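Local coordinates for protein glycoside hydrolase family 43 (Halothermothrix orenii, PDB 4QQS) that hydrolyses glycosidic bonds with alpha-L-arabinofuranosidase activity, as a heat-stable family 43 glycosidase built on a five-bladed beta-propeller, at residues 272-277 / 286-291; 80-85 / 102-107. All blocks are in the same frame, centred on the assembly; numbering follows the deposited sequence.

Both contacts join neighbouring antiparallel strands of a four-stranded sheet, but in different blades of the five-bladed beta-propeller. Their centres lie 26 Å apart and their nearest atoms about 15 Å, so they do not touch. Contact 1 pairs the two middle strands of its sheet beside the predicted catalytic centre: the side chain of His-273 comes within about 3 Å of that of Asp-17, the predicted proton acceptor, and about 7 Å of that of Glu-195, the predicted proton donor. Contact 2 also pairs middle strands, yet lies away from the annotated sites, with the Tyr-84 side chain about 14 Å from the bound sodium ion.

Contact 1: 272-277 / 286-291; sequences YHTHTY and TVNIDR
The ring of Tyr-272 lies over the side chain of Asn-288, whose CB sits 3.6 Å from the ring centroid and 19° off the ring normal, a CH-pi contact over one face. CB is offset toward the rim of the ring, and the amide beyond it is turned only slightly from the ring plane. At the ring's edge, Tyr-272 OH donates to Asp-290 OD2 over 2.6 Å, reaching the carboxylate oxygen on its anti side and 25° out of the carboxylate plane. A first torsion of 62° places CG of Tyr-272 between the backbone N and the carbonyl carbon, carrying the ring across to the neighbouring strand.

On the sheet face that carries Tyr-272 and Thr-274, the amide of Asn-288 makes two bonds. Its ND2 gives one hydrogen to Tyr-272 O at 3.2 Å, from above the carbonyl plane, and also donates to Thr-274 OG1 at 3.0 Å. Because Asn-288 N bonds to Tyr-272 O as well, at 2.9 Å, two donors of one residue grip this carbonyl, and the two ND2 bonds should fix the rotation of the amide. Tyr-272 with Asn-288 and Thr-274 with Thr-286 are hydrogen-bonded antiparallel pairs; between them His-273 and Val-287 form a non-hydrogen-bonded pair, where His-273 CA approaches Thr-286 O to 3.1 Å as a CA-H...O contact.

His-273 projects from the other face of the sheet, and its NE2 makes a weak hydrogen bond to Asp-17, the predicted proton acceptor. On the Tyr-272 face, Thr-286 OG1 bonds to Ile-12 O, while Asp-290 OD1 is held by Tyr-5 and Thr-305. Strands 268-275 and 285-295 form a beta hairpin at the middle of an antiparallel propeller blade, flanked by strand 257-261 beside the first and strand 298-302 beside the second.

Contact 2: 80-85 / 102-107; sequences NNKFYM and SSKSPL
A beta hairpin of one propeller blade, strands 82-90 and 96-103, holds this contact at the end away from its turn, where the second strand gives way to a loop. Phe-83 and Ser-103 form a hydrogen-bonded antiparallel pair: Phe-83 N donates to Ser-103 O at 3.0 Å, with an N-H...O angle of 159°, and Ser-103 N returns a bond to Phe-83 O at 2.9 Å. Next to it, Tyr-84 and Ser-102 make a non-hydrogen-bonded pair, with Ser-102 CB over one face of the tyrosine ring.

The loop beyond the strand folds back over Phe-83. Pro-106 lies over one face of the phenylalanine ring, its CB 4.3 Å from the centroid and 19° off the normal in a CH-pi contact, while its CD packs 3.6 Å from Phe-83 CE1. The carbonyl oxygens of Ser-103 and Lys-104 meet the ring at its edge, in its plane. Two local bonds help shape this loop: Ser-103 OG donates to Ser-105 O at 2.8 Å, using a lone pair in the carbonyl plane, and Leu-107 N donates to Ser-105 OG, which makes an ST turn.

On the Tyr-84 face, Lys-82 stretches out beyond CG and runs past Ser-102. A first torsion of 72° starts the chain on that course, and its NZ donates to Ser-102 OG at 3.2 Å. Lys-104 NZ lies 5.7 Å from Lys-82 NZ, so the two ammonium groups come fairly near without touching.

Phe-83 packs further on Val-76 and Phe-78 of strand 72-79, and meets the ring of His-23 edge-to-face. Pro-106 and Leu-107 touch Tyr-28 of strand 26-32, so the loop after strand 96-103 joins this blade to the sheet containing strands 26-32 and 38-44.

Contact 1: 272-277 / 286-291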
ATOM      1  N   TYR A 272      -4.090   4.387  -6.529  1.00  6.42           N
ATOM      2  CA  TYR A 272      -2.904   3.722  -7.044  1.00  6.42           C
ATOM      3  C   TYR A 272      -1.980   4.723  -7.710  1.00  6.42           C
ATOM      4  O   TYR A 272      -2.413   5.803  -8.117  1.00  7.34           O
ATOM      5  CB  TYR A 272      -3.295   2.602  -8.030  1.00  6.73           C
ATOM      6  CG  TYR A 272      -4.040   3.085  -9.253  1.00  7.00           C
ATOM      7  CD1 TYR A 272      -5.404   3.352  -9.214  1.00  7.24           C
ATOM      8  CD2 TYR A 272      -3.367   3.288 -10.444  1.00  7.49           C
ATOM      9  CE1 TYR A 272      -6.085   3.808 -10.344  1.00  7.84           C
ATOM     10  CE2 TYR A 272      -4.040   3.734 -11.584  1.00  7.86           C
ATOM     11  CZ  TYR A 272      -5.392   4.004 -11.527  1.00  7.84           C
ATOM     12  OH  TYR A 272      -6.010   4.457 -12.673  1.00  8.96           O
ATOM     13  N   HIS A 273      -0.709   4.364  -7.827  1.00  6.45           N
ATOM     14  CA  HIS A 273       0.218   5.226  -8.533  1.00  6.61           C
ATOM     15  C   HIS A 273       0.453   4.752  -9.958  1.00  6.67           C
ATOM     16  O   HIS A 273       0.209   3.607 -10.286  1.00  7.04           O
ATOM     17  CB  HIS A 273       1.531   5.413  -7.785  1.00  7.05           C
ATOM     18  CG  HIS A 273       2.389   4.198  -7.639  1.00  6.93           C
ATOM     19  ND1 HIS A 273       2.815   3.345  -8.641  1.00  9.39           N
ATOM     20  CD2 HIS A 273       2.981   3.780  -6.509  1.00  6.09           C
ATOM     21  CE1 HIS A 273       3.614   2.432  -8.092  1.00  6.97           C
ATOM     22  NE2 HIS A 273       3.737   2.692  -6.809  1.00  8.90           N
ATOM     23  N   THR A 274       0.893   5.686 -10.795  1.00  6.86           N
ATOM     24  CA  THR A 274       1.414   5.390 -12.130  1.00  7.33           C
ATOM     25  C   THR A 274       2.663   6.245 -12.345  1.00  7.69           C
ATOM     26  O   THR A 274       2.900   7.209 -11.626  1.00  8.61           O
ATOM     27  CB  THR A 274       0.394   5.713 -13.237  1.00  8.28           C
ATOM     28  OG1 THR A 274      -0.005   7.080 -13.117  1.00  9.38           O
ATOM     29  CG2 THR A 274      -0.820   4.814 -13.160  1.00  8.93           C
ATOM     30  N   HIS A 275       3.450   5.939 -13.367  1.00  8.35           N
ATOM     31  CA  HIS A 275       4.636   6.749 -13.612  1.00  8.77           C
ATOM     32  C   HIS A 275       4.258   8.134 -14.088  1.00  9.92           C
ATOM     33  O   HIS A 275       3.409   8.303 -14.964  1.00 10.83           O
ATOM     34  CB  HIS A 275       5.540   6.099 -14.640  1.00  9.23           C
ATOM     35  CG  HIS A 275       6.041   4.758 -14.223  1.00  9.36           C
ATOM     36  ND1 HIS A 275       6.873   4.532 -13.147  1.00 10.57           N
ATOM     37  CD2 HIS A 275       5.785   3.553 -14.765  1.00  8.45           C
ATOM     38  CE1 HIS A 275       7.103   3.233 -13.061  1.00  8.48           C
ATOM     39  NE2 HIS A 275       6.469   2.623 -14.044  1.00 10.69           N
ATOM     40  N   THR A 276       4.910   9.133 -13.517  1.00 11.06           N
ATOM     41  CA  THR A 276       4.652  10.509 -13.917  1.00 12.81           C
ATOM     42  C   THR A 276       5.088  10.724 -15.371  1.00 14.90           C
ATOM     43  O   THR A 276       4.452  11.472 -16.120  1.00 16.84           O
ATOM     44  CB  THR A 276       5.361  11.488 -12.958  1.00 12.92           C
ATOM     45  OG1 THR A 276       4.897  11.231 -11.629  1.00 12.57           O
ATOM     46  CG2 THR A 276       5.088  12.943 -13.327  1.00 14.19           C
ATOM     47  N   TYR A 277       6.173  10.061 -15.755  1.00 16.60           N
ATOM     48  CA  TYR A 277       6.727  10.170 -17.098  1.00 18.44           C
ATOM     49  C   TYR A 277       6.802   8.774 -17.713  1.00 17.69           C
ATOM     50  O   TYR A 277       7.799   8.069 -17.566  1.00 19.05           O
ATOM     51  CB  TYR A 277       8.101  10.839 -17.059  1.00 20.83           C
ATOM     52  CG  TYR A 277       8.053  12.236 -16.482  1.00 22.98           C
ATOM     53  CD1 TYR A 277       7.511  13.289 -17.206  1.00 24.31           C
ATOM     54  CD2 TYR A 277       8.527  12.498 -15.206  1.00 24.00           C
ATOM     55  CE1 TYR A 277       7.463  14.575 -16.680  1.00 25.41           C
ATOM     56  CE2 TYR A 277       8.488  13.780 -14.672  1.00 25.06           C
ATOM     57  CZ  TYR A 277       7.945  14.811 -15.410  1.00 25.96           C
ATOM     58  OH  TYR A 277       7.904  16.084 -14.874  1.00 27.64           O
ATOM     59  N   THR A 286       2.755   9.231  -9.579  1.00  8.68           N
ATOM     60  CA  THR A 286       1.679  10.172  -9.370  1.00  8.93           C
ATOM     61  C   THR A 286       0.412   9.413  -8.960  1.00  7.98           C
ATOM     62  O   THR A 286       0.291   8.221  -9.207  1.00  8.64           O
ATOM     63  CB  THR A 286       1.486  11.043 -10.629  1.00 10.44           C
ATOM     64  OG1 THR A 286       0.591  12.126 -10.363  1.00 10.79           O
ATOM     65  CG2 THR A 286       0.969  10.231 -11.784  1.00 10.76           C
ATOM     66  N   VAL A 287      -0.507  10.106  -8.299  1.00  8.30           N
ATOM     67  CA  VAL A 287      -1.674   9.519  -7.670  1.00  8.21           C
ATOM     68  C   VAL A 287      -2.874   9.471  -8.612  1.00  7.73           C
ATOM     69  O   VAL A 287      -3.146  10.435  -9.338  1.00  8.64           O
ATOM     70  CB  VAL A 287      -2.040  10.339  -6.409  1.00  9.60           C
ATOM     71  CG1 VAL A 287      -3.281   9.787  -5.734  1.00 11.40           C
ATOM     72  CG2 VAL A 287      -0.881  10.365  -5.417  1.00 10.16           C
ATOM     73  N   ASN A 288      -3.609   8.362  -8.558  1.00  7.53           N
ATOM     74  CA  ASN A 288      -4.789   8.114  -9.383  1.00  7.76           C
ATOM     75  C   ASN A 288      -5.851   7.429  -8.556  1.00  7.55           C
ATOM     76  O   ASN A 288      -5.539   6.740  -7.578  1.00  7.83           O
ATOM     77  CB  ASN A 288      -4.466   7.188 -10.550  1.00  7.98           C
ATOM     78  CG  ASN A 288      -3.312   7.678 -11.374  1.00  8.95           C
ATOM     79  OD1 ASN A 288      -3.479   8.454 -12.310  1.00 10.87           O
ATOM     80  ND2 ASN A 288      -2.119   7.288 -10.989  1.00  8.76           N
ATOM     81  N   ILE A 289      -7.107   7.585  -8.967  1.00  7.75           N
ATOM     82  CA  ILE A 289      -8.211   6.833  -8.386  1.00  8.04           C
ATOM     83  C   ILE A 289      -9.047   6.208  -9.488  1.00  8.02           C
ATOM     84  O   ILE A 289      -9.115   6.726 -10.610  1.00  8.62           O
ATOM     85  CB  ILE A 289      -9.111   7.704  -7.470  1.00  8.18           C
ATOM     86  CG1 ILE A 289      -9.904   8.742  -8.272  1.00  9.42           C
ATOM     87  CG2 ILE A 289      -8.267   8.352  -6.364  1.00  8.87           C
ATOM     88  CD1 ILE A 289     -10.823   9.573  -7.417  1.00  9.98           C
ATOM     89  N   ASP A 290      -9.706   5.095  -9.186  1.00  7.78           N
ATOM     90  CA  ASP A 290     -10.702   4.553 -10.101  1.00  7.96           C
ATOM     91  C   ASP A 290     -11.651   3.641  -9.335  1.00  7.71           C
ATOM     92  O   ASP A 290     -11.357   3.187  -8.231  1.00  8.03           O
ATOM     93  CB  ASP A 290     -10.050   3.810 -11.293  1.00  8.24           C
ATOM     94  CG  ASP A 290      -9.737   4.717 -12.485  1.00  8.39           C
ATOM     95  OD1 ASP A 290     -10.614   5.516 -12.894  1.00  9.28           O
ATOM     96  OD2 ASP A 290      -8.617   4.584 -13.051  1.00  8.75           O
ATOM     97  N   ARG A 291     -12.809   3.381  -9.933  1.00  8.29           N
ATOM     98  CA  ARG A 291     -13.843   2.592  -9.287  1.00  8.35           C
ATOM     99  C   ARG A 291     -13.467   1.120  -9.204  1.00  8.11           C
ATOM    100  O   ARG A 291     -12.983   0.545 -10.169  1.00  9.61           O
ATOM    101  CB  ARG A 291     -15.172   2.775 -10.022  1.00  9.16           C
ATOM    102  CG  ARG A 291     -15.770   4.143  -9.752  1.00 10.29           C
ATOM    103  CD  ARG A 291     -17.089   4.401 -10.513  1.00 11.72           C
ATOM    104  NE  ARG A 291     -17.752   5.558  -9.907  1.00 12.78           N
ATOM    105  CZ  ARG A 291     -17.504   6.834 -10.188  1.00 13.34           C
ATOM    106  NH1 ARG A 291     -16.702   7.183 -11.183  1.00 13.50           N
ATOM    107  NH2 ARG A 291     -18.095   7.775  -9.471  1.00 13.96           N
TER

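Contact 2: 80-85 / 102-107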
ATOM      1  N   ASN A  80      -8.408   1.778  18.272  1.00 15.60           N
ATOM      2  CA  ASN A  80      -8.413   2.155  19.679  1.00 17.35           C
ATOM      3  C   ASN A  80      -8.383   3.676  19.841  1.00 15.81           C
ATOM      4  O   ASN A  80      -7.638   4.228  20.655  1.00 16.69           O
ATOM      5  CB  ASN A  80      -7.252   1.487  20.407  1.00 19.84           C
ATOM      6  CG  ASN A  80      -7.466  -0.013  20.615  1.00 22.02           C
ATOM      7  OD1 ASN A  80      -8.570  -0.539  20.453  1.00 23.12           O
ATOM      8  ND2 ASN A  80      -6.399  -0.704  20.991  1.00 22.90           N
ATOM      9  N   ASN A  81      -9.216   4.334  19.050  1.00 14.99           N
ATOM     10  CA  ASN A  81      -9.457   5.764  19.163  1.00 14.98           C
ATOM     11  C   ASN A  81      -8.211   6.616  18.939  1.00 14.79           C
ATOM     12  O   ASN A  81      -8.136   7.732  19.439  1.00 15.97           O
ATOM     13  CB  ASN A  81     -10.106   6.105  20.509  1.00 16.30           C
ATOM     14  CG  ASN A  81     -10.961   7.344  20.434  1.00 17.72           C
ATOM     15  OD1 ASN A  81     -11.551   7.640  19.392  1.00 19.00           O
ATOM     16  ND2 ASN A  81     -11.040   8.079  21.539  1.00 18.79           N
ATOM     17  N   LYS A  82      -7.244   6.099  18.183  1.00 14.24           N
ATOM     18  CA  LYS A  82      -6.138   6.936  17.722  1.00 14.69           C
ATOM     19  C   LYS A  82      -5.627   6.431  16.389  1.00 12.27           C
ATOM     20  O   LYS A  82      -6.132   5.450  15.863  1.00 12.89           O
ATOM     21  CB  LYS A  82      -5.014   7.056  18.752  1.00 18.01           C
ATOM     22  CG  LYS A  82      -4.160   5.843  18.978  1.00 21.16           C
ATOM     23  CD  LYS A  82      -3.110   6.205  20.030  1.00 23.72           C
ATOM     24  CE  LYS A  82      -2.061   5.140  20.222  1.00 25.66           C
ATOM     25  NZ  LYS A  82      -1.003   5.577  21.175  1.00 26.85           N
ATOM     26  N   PHE A  83      -4.645   7.144  15.841  1.00 10.99           N
ATOM     27  CA  PHE A  83      -4.083   6.800  14.543  1.00 10.56           C
ATOM     28  C   PHE A  83      -2.759   6.096  14.713  1.00  9.98           C
ATOM     29  O   PHE A  83      -1.903   6.551  15.459  1.00 10.89           O
ATOM     30  CB  PHE A  83      -3.932   8.050  13.675  1.00 10.85           C
ATOM     31  CG  PHE A  83      -5.227   8.760  13.453  1.00 11.91           C
ATOM     32  CD1 PHE A  83      -5.694   9.687  14.370  1.00 13.14           C
ATOM     33  CD2 PHE A  83      -6.021   8.451  12.365  1.00 13.19           C
ATOM     34  CE1 PHE A  83      -6.913  10.306  14.187  1.00 14.57           C
ATOM     35  CE2 PHE A  83      -7.239   9.078  12.178  1.00 14.70           C
ATOM     36  CZ  PHE A  83      -7.677  10.002  13.090  1.00 15.54           C
ATOM     37  N   TYR A  84      -2.604   4.972  14.024  1.00  8.93           N
ATOM     38  CA  TYR A  84      -1.358   4.216  14.007  1.00  8.33           C
ATOM     39  C   TYR A  84      -0.815   4.192  12.590  1.00  8.47           C
ATOM     40  O   TYR A  84      -1.532   3.872  11.652  1.00  9.64           O
ATOM     41  CB  TYR A  84      -1.563   2.778  14.474  1.00  9.37           C
ATOM     42  CG  TYR A  84      -1.840   2.631  15.945  1.00 10.88           C
ATOM     43  CD1 TYR A  84      -3.121   2.740  16.441  1.00 12.39           C
ATOM     44  CD2 TYR A  84      -0.815   2.355  16.839  1.00 12.96           C
ATOM     45  CE1 TYR A  84      -3.386   2.584  17.777  1.00 14.85           C
ATOM     46  CE2 TYR A  84      -1.070   2.206  18.190  1.00 15.20           C
ATOM     47  CZ  TYR A  84      -2.362   2.319  18.651  1.00 16.53           C
ATOM     48  OH  TYR A  84      -2.652   2.163  19.988  1.00 19.14           O
ATOM     49  N   MET A  85       0.467   4.522  12.461  1.00  8.17           N
ATOM     50  CA  MET A  85       1.167   4.494  11.193  1.00  7.65           C
ATOM     51  C   MET A  85       2.230   3.407  11.210  1.00  7.52           C
ATOM     52  O   MET A  85       3.051   3.351  12.115  1.00  8.20           O
ATOM     53  CB  MET A  85       1.855   5.827  10.918  1.00  8.06           C
ATOM     54  CG  MET A  85       2.587   5.866   9.573  1.00  8.63           C
ATOM     55  SD  MET A  85       3.494   7.390   9.251  1.00  9.17           S
ATOM     56  CE  MET A  85       2.161   8.546   8.959  1.00 10.12           C
ATOM     57  N   SER A 102       2.341   6.515  16.301  1.00  8.67           N
ATOM     58  CA  SER A 102       0.955   6.897  16.541  1.00  9.53           C
ATOM     59  C   SER A 102       0.779   8.407  16.664  1.00  9.38           C
ATOM     60  O   SER A 102       1.734   9.149  16.884  1.00  9.57           O
ATOM     61  CB  SER A 102       0.418   6.191  17.781  1.00 11.61           C
ATOM     62  OG  SER A 102       0.998   6.725  18.955  1.00 13.63           O
ATOM     63  N   SER A 103      -0.468   8.851  16.528  1.00  9.77           N
ATOM     64  CA  SER A 103      -0.826  10.255  16.662  1.00 10.08           C
ATOM     65  C   SER A 103      -2.278  10.358  17.073  1.00 10.94           C
ATOM     66  O   SER A 103      -3.090   9.492  16.764  1.00 11.52           O
ATOM     67  CB  SER A 103      -0.643  10.984  15.329  1.00 11.28           C
ATOM     68  OG  SER A 103      -0.942  12.365  15.455  1.00 13.08           O
ATOM     69  N   LYS A 104      -2.613  11.433  17.765  1.00 12.49           N
ATOM     70  CA  LYS A 104      -4.004  11.719  18.086  1.00 14.53           C
ATOM     71  C   LYS A 104      -4.737  12.366  16.907  1.00 14.30           C
ATOM     72  O   LYS A 104      -5.964  12.435  16.903  1.00 16.89           O
ATOM     73  CB  LYS A 104      -4.084  12.590  19.339  1.00 17.60           C
ATOM     74  CG  LYS A 104      -3.676  11.838  20.604  1.00 21.16           C
ATOM     75  CD  LYS A 104      -4.687  10.739  20.950  1.00 24.14           C
ATOM     76  CE  LYS A 104      -4.372  10.024  22.259  1.00 25.83           C
ATOM     77  NZ  LYS A 104      -5.363   8.941  22.543  1.00 26.77           N
ATOM     78  N   SER A 105      -3.988  12.838  15.916  1.00 12.73           N
ATOM     79  CA  SER A 105      -4.549  13.528  14.752  1.00 12.97           C
ATOM     80  C   SER A 105      -4.048  12.905  13.454  1.00 11.49           C
ATOM     81  O   SER A 105      -2.894  12.489  13.386  1.00 11.90           O
ATOM     82  CB  SER A 105      -4.111  14.992  14.773  1.00 15.15           C
ATOM     83  OG  SER A 105      -4.255  15.582  13.486  1.00 16.83           O
ATOM     84  N   PRO A 106      -4.897  12.866  12.413  1.00 11.16           N
ATOM     85  CA  PRO A 106      -4.426  12.289  11.146  1.00 10.95           C
ATOM     86  C   PRO A 106      -3.306  13.087  10.490  1.00 10.64           C
ATOM     87  O   PRO A 106      -2.570  12.542   9.680  1.00 10.71           O
ATOM     88  CB  PRO A 106      -5.682  12.294  10.269  1.00 12.21           C
ATOM     89  CG  PRO A 106      -6.542  13.354  10.854  1.00 13.04           C
ATOM     90  CD  PRO A 106      -6.305  13.287  12.329  1.00 12.24           C
ATOM     91  N   LEU A 107      -3.170  14.367  10.818  1.00 10.21           N
ATOM     92  CA  LEU A 107      -2.108  15.187  10.230  1.00 10.76           C
ATOM     93  C   LEU A 107      -0.810  15.152  11.023  1.00 11.11           C
ATOM     94  O   LEU A 107       0.173  15.788  10.634  1.00 12.15           O
ATOM     95  CB  LEU A 107      -2.582  16.633  10.069  1.00 11.10           C
ATOM     96  CG  LEU A 107      -3.788  16.808   9.146  1.00 11.67           C
ATOM     97  CD1 LEU A 107      -4.199  18.265   9.121  1.00 13.16           C
ATOM     98  CD2 LEU A 107      -3.507  16.302   7.724  1.00 12.04           C
TER